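Local coordinates for protein acetyl xylan esterase II (Penicillium purpurogenum, PDB 1G66) that probably removes acetyl groups from acetylated xylan as a serine esterase of the cutinase family, within the alpha/beta-hydrolase clan, at residues 108-111 against 115-118. Residues are numbered along the deposited sequence; the frame is centred on the assembly and turned at random.
Sequences QGYT and VQLS
Tyr110 and Gln116 carry this contact by themselves; their CA atoms are 11.6 Å apart, and the two side chains span that distance from opposite directions. The phenol oxygen does the touching: Tyr110 OH lies 3.3 Å from Gln116 CD and 3.6 Å from Gln116 CG, so it meets the carboxamide and the methylene before it. The amide carbon sits beyond the ring edge, near the ring plane, and the ring and amide planes stand 80° apart; the meeting is therefore edge-on and nearly perpendicular, without stacking. Torsions explain the reach. Tyr110 holds CG anti to its own nitrogen (chi1 -169°), which carries the ring out until its hydroxyl reaches Gln116, whereas the Gln116 chain bends at chi2 (-64°) and presents its amide across the end of the phenol. An alanine in place of Gln116 would take away both CG and the amide, and would probably leave the Tyr110 hydroxyl without its neighbour across the loop. Only 73 Å² is buried in total, neither touching residue is buried in the fold, and the contact centre lies about 14 Å from the centre of the chain: a small surface contact.

One shell further out, Gly109 and Tyr110 are paired opposite Asp105 as a G1 beta bulge, a position where the positive phi of Gly109 suits a glycine. At 115-118, Asn73 ND2 bonds to Gln116 O and Asn73 OD1 accepts from Ser118 N, tying this segment to helix 57-78. Ile65 of that helix touches both side chains, and Val98 of helix 91-101 also packs against Tyr110. Both segments belong to the loop joining helix 91-101 to helix 119-124; Ser118 is the N-cap of the latter, its OG bonded to Ala121 N, and that helix leads into strand 125-131 of the parallel alpha/beta-hydrolase sheet.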
loop_
_atom_site.group_PDB
_atom_site.type_symbol
_atom_site.label_atom_id
_atom_site.label_comp_id
_atom_site.label_asym_id
_atom_site.label_seq_id
_atom_site.Cartn_x
_atom_site.Cartn_y
_atom_site.Cartn_z
ATOM N N GLN A 108 9.679 -3.656 12.678
ATOM C CA GLN A 108 8.699 -2.893 13.415
ATOM C C GLN A 108 8.073 -3.678 14.555
ATOM O O GLN A 108 7.134 -3.204 15.207
ATOM C CB GLN A 108 7.616 -2.378 12.438
ATOM C CG GLN A 108 8.199 -1.514 11.353
ATOM C CD GLN A 108 9.000 -0.389 11.855
ATOM O OE1 GLN A 108 9.968 0.071 11.128
ATOM N NE2 GLN A 108 8.743 0.147 12.982
ATOM N N GLY A 109 8.589 -4.888 14.813
ATOM C CA GLY A 109 7.994 -5.674 15.895
ATOM C C GLY A 109 6.647 -6.252 15.567
ATOM O O GLY A 109 5.913 -6.618 16.479
ATOM N N TYR A 110 6.262 -6.305 14.298
ATOM C CA TYR A 110 4.976 -6.898 13.892
ATOM C C TYR A 110 5.249 -8.347 13.576
ATOM O O TYR A 110 5.774 -8.679 12.516
ATOM C CB TYR A 110 4.317 -6.122 12.752
ATOM C CG TYR A 110 2.919 -6.603 12.565
ATOM C CD1 TYR A 110 1.886 -6.011 13.242
ATOM C CD2 TYR A 110 2.626 -7.627 11.691
ATOM C CE1 TYR A 110 0.585 -6.385 13.131
ATOM C CE2 TYR A 110 1.315 -8.085 11.583
ATOM C CZ TYR A 110 0.304 -7.453 12.275
ATOM O OH TYR A 110 -0.975 -7.914 12.144
ATOM N N THR A 111 4.963 -9.177 14.601
ATOM C CA THR A 111 5.499 -10.520 14.613
ATOM C C THR A 111 4.644 -11.525 13.863
ATOM O O THR A 111 5.209 -12.593 13.501
ATOM C CB THR A 111 5.686 -11.018 16.053
ATOM O OG1 THR A 111 4.392 -11.135 16.665
ATOM C CG2 THR A 111 6.611 -10.042 16.826
ATOM N N VAL A 115 -1.045 -13.509 6.548
ATOM C CA VAL A 115 -1.842 -12.528 5.800
ATOM C C VAL A 115 -2.946 -12.081 6.701
ATOM O O VAL A 115 -3.600 -12.905 7.358
ATOM C CB VAL A 115 -2.325 -13.187 4.503
ATOM C CG1 VAL A 115 -3.368 -12.311 3.789
ATOM C CG2 VAL A 115 -1.179 -13.526 3.584
ATOM N N GLN A 116 -3.208 -10.771 6.741
ATOM C CA GLN A 116 -4.207 -10.212 7.657
ATOM C C GLN A 116 -5.546 -10.005 7.002
ATOM O O GLN A 116 -6.566 -9.970 7.716
ATOM C CB GLN A 116 -3.680 -8.932 8.312
ATOM C CG GLN A 116 -2.438 -9.152 9.118
ATOM C CD GLN A 116 -2.692 -10.055 10.283
ATOM O OE1 GLN A 116 -2.022 -11.144 10.395
ATOM N NE2 GLN A 116 -3.574 -9.676 11.125
ATOM N N LEU A 117 -5.580 -9.847 5.692
ATOM C CA LEU A 117 -6.856 -9.883 4.987
ATOM C C LEU A 117 -7.425 -11.282 5.075
ATOM O O LEU A 117 -6.683 -12.267 5.069
ATOM C CB LEU A 117 -6.675 -9.508 3.530
ATOM C CG LEU A 117 -6.183 -8.102 3.271
ATOM C CD1 LEU A 117 -6.279 -7.814 1.769
ATOM C CD2 LEU A 117 -6.874 -7.068 4.107
ATOM N N SER A 118 -8.746 -11.368 5.152
ATOM C CA SER A 118 -9.423 -12.665 5.084
ATOM C C SER A 118 -9.257 -13.299 3.703
ATOM O O SER A 118 -8.911 -12.636 2.733
ATOM C CB SER A 118 -10.887 -12.468 5.348
ATOM O OG SER A 118 -11.509 -11.822 4.218
#